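Local coordinates for protein esterase (uncultured bacterium pCosCE1, PDB 7ATL) that hydrolyses carboxylic esters as a family VIII carboxylesterase with a beta-lactamase-like fold, and also shows promiscuous acyltransferase activity, at residues F61-V66 with V358-T363; L115-G120 with W313-G318; L121-S126 with I138-E143; A174-G179 with Y260-A265; M235-P240 with I247-S252. One frame throughout, in Å; residues are numbered along the deposited sequence.

Contact 1: F61-V66 with V358-T363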
# COMPACT_ATOMS: atom_id res chain seq x y z
N PHE A 61 -3.75 12.24 1.92
CA PHE A 61 -4.55 11.07 2.34
C PHE A 61 -3.79 10.23 3.36
O PHE A 61 -2.55 10.24 3.40
CB PHE A 61 -4.94 10.20 1.15
CG PHE A 61 -5.86 10.84 0.16
CD1 PHE A 61 -5.38 11.73 -0.78
CD2 PHE A 61 -7.20 10.50 0.13
CE1 PHE A 61 -6.22 12.29 -1.72
CE2 PHE A 61 -8.05 11.08 -0.80
CZ PHE A 61 -7.56 11.98 -1.72
N ARG A 62 -4.56 9.54 4.19
CA ARG A 62 -4.08 8.34 4.91
C ARG A 62 -3.86 7.28 3.83
O ARG A 62 -4.82 7.04 3.06
CB ARG A 62 -5.11 7.90 5.95
CG ARG A 62 -5.33 8.93 7.05
CD ARG A 62 -6.50 8.61 7.95
NE ARG A 62 -6.72 9.69 8.91
CZ ARG A 62 -7.39 10.81 8.66
NH1 ARG A 62 -7.94 11.05 7.47
NH2 ARG A 62 -7.52 11.70 9.61
N LEU A 63 -2.66 6.70 3.76
CA LEU A 63 -2.27 5.83 2.61
C LEU A 63 -2.55 4.34 2.86
O LEU A 63 -2.68 3.65 1.87
CB LEU A 63 -0.80 6.07 2.29
CG LEU A 63 -0.51 7.44 1.67
CD1 LEU A 63 0.98 7.62 1.44
CD2 LEU A 63 -1.27 7.62 0.38
N SER A 64 -2.71 3.88 4.11
CA SER A 64 -2.72 2.45 4.55
C SER A 64 -1.68 1.66 3.72
O SER A 64 -0.51 2.09 3.74
CB SER A 64 -4.12 1.83 4.54
OG SER A 64 -4.80 2.06 3.31
N SER A 65 -2.05 0.62 2.98
CA SER A 65 -1.06 -0.26 2.30
C SER A 65 -0.36 0.44 1.12
O SER A 65 0.60 -0.13 0.61
CB SER A 65 -1.66 -1.53 1.86
OG SER A 65 -1.97 -2.34 2.98
N VAL A 66 -0.74 1.65 0.74
CA VAL A 66 0.07 2.40 -0.24
C VAL A 66 1.41 2.77 0.41
O VAL A 66 2.32 3.12 -0.34
CB VAL A 66 -0.67 3.61 -0.84
CG1 VAL A 66 0.20 4.40 -1.81
CG2 VAL A 66 -1.95 3.15 -1.52
N VAL A 358 -2.90 6.47 -10.60
CA VAL A 358 -3.07 6.64 -9.13
C VAL A 358 -4.52 7.09 -8.88
O VAL A 358 -4.96 8.09 -9.47
CB VAL A 358 -2.06 7.66 -8.56
CG1 VAL A 358 -2.43 8.04 -7.14
CG2 VAL A 358 -0.64 7.13 -8.63
N ALA A 359 -5.24 6.36 -8.04
CA ALA A 359 -6.65 6.62 -7.73
C ALA A 359 -6.83 6.62 -6.21
O ALA A 359 -7.13 5.55 -5.64
CB ALA A 359 -7.49 5.57 -8.39
N LEU A 360 -6.57 7.76 -5.57
CA LEU A 360 -6.73 7.94 -4.10
C LEU A 360 -8.16 8.37 -3.82
O LEU A 360 -8.63 9.27 -4.51
CB LEU A 360 -5.73 8.99 -3.61
CG LEU A 360 -4.26 8.65 -3.84
CD1 LEU A 360 -3.36 9.57 -3.03
CD2 LEU A 360 -3.94 7.19 -3.51
N THR A 361 -8.85 7.71 -2.89
CA THR A 361 -10.19 8.15 -2.41
C THR A 361 -10.19 8.21 -0.89
O THR A 361 -9.26 7.73 -0.25
CB THR A 361 -11.37 7.29 -2.92
OG1 THR A 361 -11.68 6.26 -1.99
CG2 THR A 361 -11.14 6.69 -4.29
N ASN A 362 -11.24 8.81 -0.34
CA ASN A 362 -11.41 8.98 1.11
C ASN A 362 -12.56 8.06 1.50
O ASN A 362 -13.16 8.32 2.53
CB ASN A 362 -11.67 10.44 1.44
CG ASN A 362 -12.97 10.95 0.84
OD1 ASN A 362 -13.71 10.20 0.21
ND2 ASN A 362 -13.27 12.22 1.07
N THR A 363 -12.83 7.04 0.71
CA THR A 363 -13.99 6.13 0.90
C THR A 363 -13.53 4.66 0.91
O THR A 363 -13.25 4.11 -0.15
CB THR A 363 -15.04 6.43 -0.18
OG1 THR A 363 -15.36 7.82 -0.03
CG2 THR A 363 -16.27 5.57 -0.05
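Phe61 lays its ring on Leu360, and this pair seats the short strand 61-62 against strand 355-361 of the large antiparallel sheet of a beta-lactamase-like fold. The first segment contains Ser65, the serine of an apparent SxxK pattern with Lys68. In this family such a serine is the nucleophile, a role that is inferred for Ser65 but consistent with the hydrogen bonds of its OG to Lys68 and Tyr171.

Carbon packing carries the contact. Leu360 CB stands over the centre of one face of the Phe61 ring, a CH-pi contact 3.8 Å from the centroid and only 10° off the normal. Phe61 holds CG opposite its own carbonyl carbon (chi1 -66°), which turns the ring down onto the strand. Leu360 CD1 then comes up beside Phe61 CD1, at 3.7 Å. Leu63 joins more loosely, its CD2 lying 4.4 Å from Leu360 CD1.

The rest of the ring meets backbone. Thr361 O approaches Phe61 CD2 obliquely at 3.5 Å, while Asn362 N lies close to the ring plane, 3.9 Å from Phe61 CE2. No hydrogen bond joins the two segments; strand 61-62 pairs instead with strand 268-269, and Leu360 bonds through its backbone to Val29.

Hydrogen bonds shape the end of the second segment. The CB of Thr361 points away from the 61-66 segment, and its OG1 accepts from Thr363 N at 3.0 Å in an ST turn, besides bonding to Gly344 O. Thr363 OG1 in turn donates to Asn362 OD1 over 2.9 Å.

Contact 2: L115-G120 with W313-G318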
# COMPACT_ATOMS: atom_id res chain seq x y z
N LEU A 115 9.49 -9.10 1.33
CA LEU A 115 9.09 -8.25 0.18
C LEU A 115 7.87 -8.83 -0.55
O LEU A 115 7.14 -8.04 -1.18
CB LEU A 115 10.28 -8.14 -0.78
CG LEU A 115 11.48 -7.38 -0.22
CD1 LEU A 115 12.65 -7.45 -1.18
CD2 LEU A 115 11.11 -5.93 0.05
N SER A 116 7.67 -10.15 -0.51
CA SER A 116 6.65 -10.87 -1.31
C SER A 116 5.62 -11.52 -0.38
O SER A 116 4.74 -12.24 -0.89
CB SER A 116 7.29 -11.88 -2.24
OG SER A 116 8.11 -11.23 -3.21
N HIS A 117 5.71 -11.27 0.92
CA HIS A 117 4.71 -11.73 1.92
C HIS A 117 4.66 -13.26 1.96
O HIS A 117 3.56 -13.81 2.02
CB HIS A 117 3.32 -11.13 1.61
CG HIS A 117 3.24 -9.66 1.81
ND1 HIS A 117 3.09 -9.10 3.06
CD2 HIS A 117 3.29 -8.63 0.94
CE1 HIS A 117 3.06 -7.78 2.95
NE2 HIS A 117 3.19 -7.47 1.66
N THR A 118 5.82 -13.92 1.93
CA THR A 118 5.95 -15.39 2.00
C THR A 118 6.67 -15.76 3.30
O THR A 118 7.07 -16.93 3.43
CB THR A 118 6.72 -15.93 0.77
OG1 THR A 118 8.05 -15.40 0.80
CG2 THR A 118 6.09 -15.57 -0.55
N ALA A 119 6.88 -14.80 4.20
CA ALA A 119 7.63 -14.98 5.48
C ALA A 119 6.89 -15.88 6.48
O ALA A 119 7.50 -16.25 7.50
CB ALA A 119 7.85 -13.64 6.12
N GLY A 120 5.61 -16.17 6.23
CA GLY A 120 4.75 -16.94 7.15
C GLY A 120 4.09 -16.05 8.20
O GLY A 120 3.41 -16.58 9.12
N TRP A 313 -2.96 -13.15 -11.21
CA TRP A 313 -2.08 -12.22 -10.46
C TRP A 313 -1.18 -12.97 -9.46
O TRP A 313 -1.71 -13.72 -8.60
CB TRP A 313 -2.97 -11.21 -9.75
CG TRP A 313 -3.67 -10.22 -10.62
CD1 TRP A 313 -4.96 -10.27 -11.05
CD2 TRP A 313 -3.16 -8.93 -11.02
NE1 TRP A 313 -5.29 -9.12 -11.72
CE2 TRP A 313 -4.21 -8.28 -11.70
CE3 TRP A 313 -1.94 -8.27 -10.86
CZ2 TRP A 313 -4.05 -7.01 -12.25
CZ3 TRP A 313 -1.79 -7.01 -11.38
CH2 TRP A 313 -2.83 -6.39 -12.07
N GLY A 314 0.13 -12.84 -9.62
CA GLY A 314 1.15 -13.27 -8.67
C GLY A 314 1.54 -12.11 -7.79
O GLY A 314 0.72 -11.22 -7.60
N PHE A 315 2.77 -12.11 -7.28
CA PHE A 315 3.30 -11.00 -6.46
C PHE A 315 4.80 -10.86 -6.69
O PHE A 315 5.53 -11.88 -6.83
CB PHE A 315 3.02 -11.23 -4.98
CG PHE A 315 2.90 -9.96 -4.19
CD1 PHE A 315 1.70 -9.29 -4.11
CD2 PHE A 315 3.99 -9.44 -3.53
CE1 PHE A 315 1.60 -8.12 -3.38
CE2 PHE A 315 3.88 -8.27 -2.78
CZ PHE A 315 2.69 -7.60 -2.73
N GLY A 316 5.24 -9.61 -6.71
CA GLY A 316 6.63 -9.22 -6.94
C GLY A 316 7.21 -8.64 -5.67
O GLY A 316 6.99 -9.27 -4.61
N PHE A 317 7.94 -7.53 -5.80
CA PHE A 317 8.39 -6.66 -4.70
C PHE A 317 7.68 -5.32 -4.87
O PHE A 317 8.04 -4.58 -5.82
CB PHE A 317 9.90 -6.47 -4.74
CG PHE A 317 10.74 -7.72 -4.72
CD1 PHE A 317 10.28 -8.91 -4.16
CD2 PHE A 317 12.03 -7.70 -5.23
CE1 PHE A 317 11.06 -10.05 -4.14
CE2 PHE A 317 12.83 -8.84 -5.19
CZ PHE A 317 12.34 -10.01 -4.64
N GLY A 318 6.69 -5.05 -4.01
CA GLY A 318 5.95 -3.77 -3.97
C GLY A 318 4.49 -3.87 -4.39
O GLY A 318 3.72 -2.97 -4.06
O HOH W 1 6.54 -5.56 -0.97
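Leu115 and Phe317 bring the two backbones closest, with their CA atoms 5.2 Å apart, where the weakly bonded end of helix 111-116 meets the loop that follows strand 313-315. The helix stops in a Schellman motif, and His117 leaves it with positive phi (63°). Water 1 links the two backbones, donating to Leu115 O at 2.6 Å and accepting weakly from Gly318 N.

Among the side chains, Ser116 makes the one direct hydrogen bond. Its OG donates to Gly316 O over 2.7 Å, coming in from above the carbonyl plane. Ser116 OG also lies at the edge of the Phe317 ring, near its plane. Leu115 takes a face of that ring, its CD1 standing 3.9 Å from the centroid and almost on the normal, a CH-pi contact, while Leu115 CB packs on Phe317 CD1 at 3.5 Å.

Phe315 sets CG opposite its backbone N (chi1 -152°), which carries its CE2 to His117 CD2. The imidazole turns its edge toward the Phe315 face in an offset edge-to-face pair, centroids 5.6 Å apart and planes at 80°. His117 ND1 is bonded to Ser172 OG. Beyond, the imidazole packs on Lys68 of the SxxK pattern, so this joint between the helical region and an edge strand of the main sheet backs the probable active site of a beta-lactamase-like esterase.

Contact 3: L121-S126 with I138-E143. With EDO (1,2-ethanediol), chain F.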
# COMPACT_ATOMS: atom_id res chain seq x y z
N LEU A 121 4.23 -14.74 8.04
CA LEU A 121 3.58 -13.75 8.93
C LEU A 121 2.12 -13.55 8.49
O LEU A 121 1.73 -14.02 7.37
CB LEU A 121 4.39 -12.46 8.87
CG LEU A 121 5.81 -12.61 9.39
CD1 LEU A 121 6.68 -11.43 9.00
CD2 LEU A 121 5.79 -12.79 10.90
N ASP A 122 1.35 -12.93 9.37
CA ASP A 122 -0.11 -12.72 9.17
C ASP A 122 -0.44 -11.24 9.43
O ASP A 122 0.48 -10.42 9.62
CB ASP A 122 -0.92 -13.68 10.05
CG ASP A 122 -2.28 -14.08 9.47
OD1 ASP A 122 -2.67 -13.51 8.42
OD2 ASP A 122 -2.95 -14.95 10.10
N TYR A 123 -1.72 -10.91 9.36
CA TYR A 123 -2.29 -9.64 9.82
C TYR A 123 -3.36 -10.00 10.85
O TYR A 123 -4.02 -11.03 10.64
CB TYR A 123 -2.90 -8.87 8.65
CG TYR A 123 -2.11 -7.70 8.14
CD1 TYR A 123 -1.58 -6.74 9.00
CD2 TYR A 123 -1.99 -7.47 6.77
CE1 TYR A 123 -0.89 -5.64 8.52
CE2 TYR A 123 -1.31 -6.37 6.28
CZ TYR A 123 -0.76 -5.46 7.15
OH TYR A 123 -0.08 -4.39 6.66
N ARG A 124 -3.49 -9.21 11.91
CA ARG A 124 -4.52 -9.38 12.95
C ARG A 124 -5.89 -9.25 12.29
O ARG A 124 -6.83 -9.97 12.72
CB ARG A 124 -4.32 -8.34 14.05
CG ARG A 124 -5.19 -8.50 15.29
CD ARG A 124 -4.89 -7.37 16.25
NE ARG A 124 -6.13 -6.69 16.59
CZ ARG A 124 -6.40 -5.39 16.43
NH1 ARG A 124 -5.51 -4.55 15.93
NH2 ARG A 124 -7.57 -4.93 16.82
N LEU A 125 -5.99 -8.41 11.26
CA LEU A 125 -7.28 -8.17 10.54
C LEU A 125 -7.63 -9.38 9.66
O LEU A 125 -8.82 -9.46 9.26
CB LEU A 125 -7.23 -6.86 9.74
CG LEU A 125 -6.09 -6.68 8.75
CD1 LEU A 125 -6.17 -7.65 7.58
CD2 LEU A 125 -6.08 -5.26 8.21
N SER A 126 -6.68 -10.29 9.39
CA SER A 126 -6.93 -11.58 8.69
C SER A 126 -7.32 -12.67 9.69
O SER A 126 -7.58 -13.80 9.21
CB SER A 126 -5.76 -12.07 7.92
OG SER A 126 -5.26 -11.05 7.09
N ILE A 138 -0.89 -7.60 19.22
CA ILE A 138 -0.17 -7.14 18.01
C ILE A 138 -1.04 -6.10 17.30
O ILE A 138 -2.26 -6.30 17.17
CB ILE A 138 0.17 -8.37 17.15
CG1 ILE A 138 1.21 -9.23 17.86
CG2 ILE A 138 0.63 -7.97 15.75
CD1 ILE A 138 1.22 -10.66 17.39
N LYS A 139 -0.42 -5.02 16.84
CA LYS A 139 -1.09 -3.92 16.11
C LYS A 139 -0.79 -4.03 14.61
O LYS A 139 0.32 -4.43 14.24
CB LYS A 139 -0.65 -2.59 16.72
CG LYS A 139 -0.93 -2.47 18.22
CD LYS A 139 -2.41 -2.58 18.59
CE LYS A 139 -2.67 -3.02 20.01
NZ LYS A 139 -4.05 -3.54 20.14
N ASP A 140 -1.76 -3.69 13.78
CA ASP A 140 -1.63 -3.79 12.30
C ASP A 140 -1.10 -2.48 11.72
O ASP A 140 -0.84 -2.47 10.51
CB ASP A 140 -2.96 -4.20 11.66
CG ASP A 140 -3.34 -5.66 11.84
OD1 ASP A 140 -2.42 -6.49 12.15
OD2 ASP A 140 -4.55 -5.98 11.62
N GLY A 141 -0.96 -1.41 12.52
CA GLY A 141 -0.40 -0.12 12.07
C GLY A 141 -1.43 0.99 11.86
O GLY A 141 -1.01 2.12 11.57
N MET A 142 -2.74 0.75 12.03
CA MET A 142 -3.79 1.76 11.69
C MET A 142 -4.63 2.18 12.90
O MET A 142 -5.43 3.14 12.76
CB MET A 142 -4.68 1.22 10.58
CG MET A 142 -3.92 1.14 9.25
SD MET A 142 -4.76 0.11 8.03
CE MET A 142 -4.34 -1.51 8.67
N GLU A 143 -4.41 1.55 14.05
CA GLU A 143 -5.21 1.70 15.30
C GLU A 143 -4.40 2.45 16.35
O GLU A 143 -3.18 2.62 16.17
CB GLU A 143 -5.64 0.32 15.82
CG GLU A 143 -4.49 -0.53 16.38
CD GLU A 143 -3.75 -1.28 15.28
OE1 GLU A 143 -4.20 -2.38 14.95
OE2 GLU A 143 -2.76 -0.72 14.73
C1 EDO F . -5.11 -6.59 20.15
O1 EDO F . -4.19 -6.04 19.20
C2 EDO F . -6.40 -7.06 19.57
O2 EDO F . -7.36 -7.50 20.50
O HOH W 2 0.79 -2.67 8.35
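Arg124 reaches Glu143 by leaving the backbone with CG opposite N (chi1 -172°) and then bending at chi3, while Glu143 folds back at chi2 (-84°) to meet it. The two segments are loops on either side of helix 132-136 in a beta-lactamase-like fold, and the first carries Tyr123, which bonds to Lys68 and probably serves as the active-site tyrosine.

Arg124 NH1 and Glu143 OE1 form a salt bridge of 2.7 Å, the carboxylate coming to the guanidinium edge with the two planes 41° apart. Arg124 NH2 has a second acid, Glu248. Over one guanidinium face lies O1 of a 1,2-ethanediol, probably a crystallisation additive, which accepts from Lys139 NZ at 2.7 Å. Glu143 OE1 also accepts a nearly straight bond from Asp140 N, and OE2 takes Gly141 N on its syn lone pair.

Asp140 reaches the start of the 3-10 segment 124-126. Its OD1 offers a syn lone pair to Arg124 N at 2.9 Å, and OD2 receives a weak bond from Leu125 N at 2.8 Å. The same OD1 lies at the edge of the Tyr123 ring, 3.3 Å from CD1. Water 2 accepts from Tyr123 OH at 2.6 Å and donates to Asp140 O at 2.7 Å.

Contact 4: A174-G179 with Y260-A265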
# COMPACT_ATOMS: atom_id res chain seq x y z
N ALA A 174 4.68 -8.13 7.12
CA ALA A 174 6.09 -8.29 6.70
C ALA A 174 6.73 -6.93 6.46
O ALA A 174 7.95 -6.82 6.72
CB ALA A 174 6.21 -9.16 5.47
N ILE A 175 6.00 -5.96 5.94
CA ILE A 175 6.62 -4.66 5.53
C ILE A 175 6.86 -3.82 6.80
O ILE A 175 7.79 -3.01 6.79
CB ILE A 175 5.82 -3.94 4.42
CG1 ILE A 175 5.63 -4.83 3.20
CG2 ILE A 175 6.50 -2.64 4.01
CD1 ILE A 175 6.92 -5.39 2.64
N ASP A 176 6.08 -4.04 7.86
CA ASP A 176 6.33 -3.41 9.18
C ASP A 176 7.66 -3.95 9.71
O ASP A 176 8.49 -3.15 10.22
CB ASP A 176 5.18 -3.62 10.17
CG ASP A 176 3.87 -2.93 9.78
OD1 ASP A 176 3.40 -3.18 8.64
OD2 ASP A 176 3.33 -2.16 10.62
N VAL A 177 7.89 -5.26 9.55
CA VAL A 177 9.17 -5.91 9.93
C VAL A 177 10.31 -5.31 9.07
O VAL A 177 11.34 -4.92 9.65
CB VAL A 177 9.10 -7.44 9.85
CG1 VAL A 177 10.44 -8.08 10.21
CG2 VAL A 177 8.00 -8.00 10.74
N LEU A 178 10.09 -5.16 7.76
CA LEU A 178 11.11 -4.64 6.82
C LEU A 178 11.55 -3.25 7.29
O LEU A 178 12.77 -2.99 7.32
CB LEU A 178 10.51 -4.60 5.41
CG LEU A 178 11.48 -4.15 4.30
CD1 LEU A 178 12.71 -5.05 4.21
CD2 LEU A 178 10.74 -4.11 2.98
N GLY A 179 10.60 -2.42 7.69
CA GLY A 179 10.86 -1.06 8.22
C GLY A 179 11.88 -1.08 9.33
O GLY A 179 12.85 -0.30 9.27
N TYR A 260 3.91 4.91 16.35
CA TYR A 260 5.05 4.16 15.76
C TYR A 260 4.89 4.12 14.23
O TYR A 260 3.77 4.03 13.69
CB TYR A 260 5.26 2.77 16.39
CG TYR A 260 4.28 1.71 15.97
CD1 TYR A 260 4.45 1.01 14.80
CD2 TYR A 260 3.17 1.39 16.75
CE1 TYR A 260 3.56 0.03 14.40
CE2 TYR A 260 2.26 0.43 16.36
CZ TYR A 260 2.46 -0.27 15.18
OH TYR A 260 1.60 -1.25 14.76
N PRO A 261 6.02 4.29 13.51
CA PRO A 261 6.02 4.25 12.05
C PRO A 261 5.71 2.85 11.53
O PRO A 261 6.53 2.00 11.71
CB PRO A 261 7.45 4.66 11.69
CG PRO A 261 8.27 4.30 12.91
CD PRO A 261 7.35 4.60 14.07
N SER A 262 4.51 2.66 10.98
CA SER A 262 4.08 1.39 10.33
C SER A 262 4.47 1.47 8.86
O SER A 262 3.81 2.19 8.12
CB SER A 262 2.60 1.12 10.50
OG SER A 262 2.17 0.10 9.61
N GLY A 263 5.50 0.74 8.47
CA GLY A 263 5.91 0.59 7.06
C GLY A 263 4.82 -0.01 6.17
O GLY A 263 4.78 0.36 4.98
N GLY A 264 3.99 -0.88 6.72
CA GLY A 264 2.87 -1.51 5.99
C GLY A 264 1.63 -0.63 5.86
O GLY A 264 0.86 -0.91 4.92
N ALA A 265 1.36 0.32 6.77
CA ALA A 265 0.02 0.95 6.78
C ALA A 265 -0.03 2.35 7.43
O ALA A 265 -1.12 2.95 7.45
CB ALA A 265 -0.97 0.00 7.44
O HOH W 3 2.37 -2.69 12.89
O HOH W 4 7.62 -0.44 10.23
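Asp176 and Gly263 mark the tight part of this contact, their CA atoms only 4.5 Å apart. Helix 174-186 and the 260-265 loop come this close because Gly263 and Gly264 have no side chains where the loop faces the helix. Ile175 CG2, opposite its backbone N, rests against Gly263 O at 3.6 Å, while the rest of the side chain leads off toward helix 67-80.

Asp176 grips the loop with both carboxylate oxygens. Ser262 OG donates to OD2 over 2.7 Å, arriving on the syn side but 34° out of the carboxylate plane; OD1 takes a weak bond from Gly264 N at 3.1 Å. In this beta-lactamase-like fold the helix start and the loop both border the probable catalytic centre: Gly264 O is bonded to Lys68 of the SxxK pattern, and the weak bond from Gly264 N is consistent with Asp176 steadying the residue whose carbonyl bonds that lysine.

Toward Tyr260 the fit is looser and runs through water. Its ring turns only an edge to Asp176, with CE1 4.4 Å from OD2, and water 3 fills in by donating to Asp176 OD2 at 2.5 Å and bonding to Tyr260 OH. Water 4 does the same for the backbone, donating to Asp176 O and Pro261 O and accepting from Gly263 N at 3.0 Å.

Contact 5: M235-P240 with I247-S252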
# COMPACT_ATOMS: atom_id res chain seq x y z
N MET A 235 -12.98 2.31 15.34
CA MET A 235 -14.10 1.59 14.67
C MET A 235 -13.63 0.23 14.14
O MET A 235 -12.60 0.19 13.43
CB MET A 235 -14.60 2.44 13.50
CG MET A 235 -16.02 2.19 13.06
SD MET A 235 -16.54 3.63 12.10
CE MET A 235 -18.32 3.47 12.25
N LEU A 236 -14.40 -0.83 14.42
CA LEU A 236 -14.19 -2.18 13.82
C LEU A 236 -15.12 -2.36 12.62
O LEU A 236 -16.31 -2.64 12.82
CB LEU A 236 -14.47 -3.26 14.87
CG LEU A 236 -13.65 -3.19 16.16
CD1 LEU A 236 -13.69 -4.53 16.90
CD2 LEU A 236 -12.21 -2.79 15.90
N LEU A 237 -14.55 -2.30 11.41
CA LEU A 237 -15.22 -2.47 10.09
C LEU A 237 -15.08 -3.91 9.58
O LEU A 237 -13.95 -4.43 9.63
CB LEU A 237 -14.59 -1.50 9.08
CG LEU A 237 -14.88 -0.03 9.34
CD1 LEU A 237 -14.37 0.83 8.19
CD2 LEU A 237 -16.38 0.20 9.54
N THR A 238 -16.16 -4.51 9.07
CA THR A 238 -16.12 -5.84 8.40
C THR A 238 -15.42 -5.66 7.05
O THR A 238 -15.84 -4.82 6.24
CB THR A 238 -17.51 -6.49 8.31
OG1 THR A 238 -18.14 -6.36 9.58
CG2 THR A 238 -17.47 -7.97 7.97
N LEU A 239 -14.33 -6.39 6.83
CA LEU A 239 -13.62 -6.34 5.53
C LEU A 239 -14.50 -7.05 4.51
O LEU A 239 -15.26 -7.95 4.88
CB LEU A 239 -12.24 -6.98 5.68
CG LEU A 239 -11.26 -6.12 6.46
CD1 LEU A 239 -10.20 -6.96 7.17
CD2 LEU A 239 -10.63 -5.09 5.54
N PRO A 240 -14.47 -6.64 3.22
CA PRO A 240 -15.18 -7.37 2.17
C PRO A 240 -14.69 -8.83 2.13
O PRO A 240 -13.55 -9.08 2.51
CB PRO A 240 -14.89 -6.61 0.87
CG PRO A 240 -13.74 -5.66 1.21
CD PRO A 240 -13.74 -5.47 2.71
N ILE A 247 -11.25 -5.00 10.76
CA ILE A 247 -10.07 -4.09 10.76
C ILE A 247 -10.38 -2.95 11.74
O ILE A 247 -11.54 -2.47 11.75
CB ILE A 247 -9.76 -3.58 9.34
CG1 ILE A 247 -8.66 -2.52 9.36
CG2 ILE A 247 -11.02 -3.06 8.66
CD1 ILE A 247 -8.10 -2.20 8.02
N GLU A 248 -9.38 -2.55 12.51
CA GLU A 248 -9.46 -1.46 13.51
C GLU A 248 -8.81 -0.22 12.91
O GLU A 248 -7.59 -0.24 12.72
CB GLU A 248 -8.76 -1.87 14.80
CG GLU A 248 -9.16 -0.99 15.96
CD GLU A 248 -8.54 -1.24 17.32
OE1 GLU A 248 -7.96 -2.33 17.57
OE2 GLU A 248 -8.64 -0.30 18.12
N LEU A 249 -9.58 0.84 12.69
CA LEU A 249 -9.06 2.10 12.10
C LEU A 249 -9.19 3.23 13.10
O LEU A 249 -10.22 3.33 13.78
CB LEU A 249 -9.85 2.42 10.83
CG LEU A 249 -9.67 1.44 9.69
CD1 LEU A 249 -10.62 1.77 8.53
CD2 LEU A 249 -8.22 1.41 9.25
N ALA A 250 -8.15 4.06 13.16
CA ALA A 250 -8.08 5.25 14.03
C ALA A 250 -7.55 6.40 13.19
O ALA A 250 -6.35 6.67 13.16
CB ALA A 250 -7.24 4.94 15.24
N PRO A 251 -8.45 7.11 12.47
CA PRO A 251 -8.06 8.26 11.65
C PRO A 251 -7.26 9.37 12.36
O PRO A 251 -6.58 10.08 11.67
CB PRO A 251 -9.39 8.78 11.09
CG PRO A 251 -10.24 7.54 11.08
CD PRO A 251 -9.88 6.79 12.34
N SER A 252 -7.29 9.45 13.68
CA SER A 252 -6.46 10.44 14.43
C SER A 252 -4.98 10.05 14.39
O SER A 252 -4.14 10.94 14.57
CB SER A 252 -6.95 10.63 15.84
OG SER A 252 -6.70 9.48 16.64
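Leu239 and Ile247 meet at about a right angle, Leu239 CD2 lying 3.7 Å from Ile247 CG2. Ile247 extends CG1 opposite its backbone N (chi1 173°), which leaves the CG2 branch turned to the first segment; there it also touches Leu237 CB, at 3.9 Å. Leu237 in turn lies across Leu249, again nearly perpendicular, the two meeting through their CD1 methyls at 3.9 Å. Ile247, Leu237 and Leu249 lie on one face of the sheet, with Met235, and Ile247 and Leu249 pack on against Met142.

The backbone beneath them is an antiparallel beta hairpin, its strand axes 4.9 Å apart and their directions 140° from each other. Leu237 and Ile247 form a hydrogen-bonded pair, with both N-to-O distances 3.0 Å. Met235 and Leu249 pair less evenly: Leu249 N gives a good bond to Met235 O, but the return bond from Met235 N is weak.

Between these, Leu236 and Glu248 are a non-hydrogen-bonded pair and point to the other, more exposed face. Leu236 CD2 slants over the methylenes of Glu248, 3.5 Å from CG, and the extended acid chain carries its OE1 onward to a salt bridge with Arg124.

From the N terminus, residues 61-66 come first and pair with 358-363, so contact 1 closes the longest loop and all the others nest inside it. Within it, contact 2 joins 115-120 to 313-318, tying the end of a helix to strand 313-315 at one edge of the same main sheet that contact 1 reaches. Inside the loop of contact 2, contact 3 closes first, a short loop round helix 132-136; contact 4 follows in series, from 174-179 to 260-265, and encloses the hairpin of contact 5. None cross. Met142 of contact 3 packs on Ser64, Ala265 and strand 246-249, and so connects contacts 1, 4 and 5 beside the probable active site.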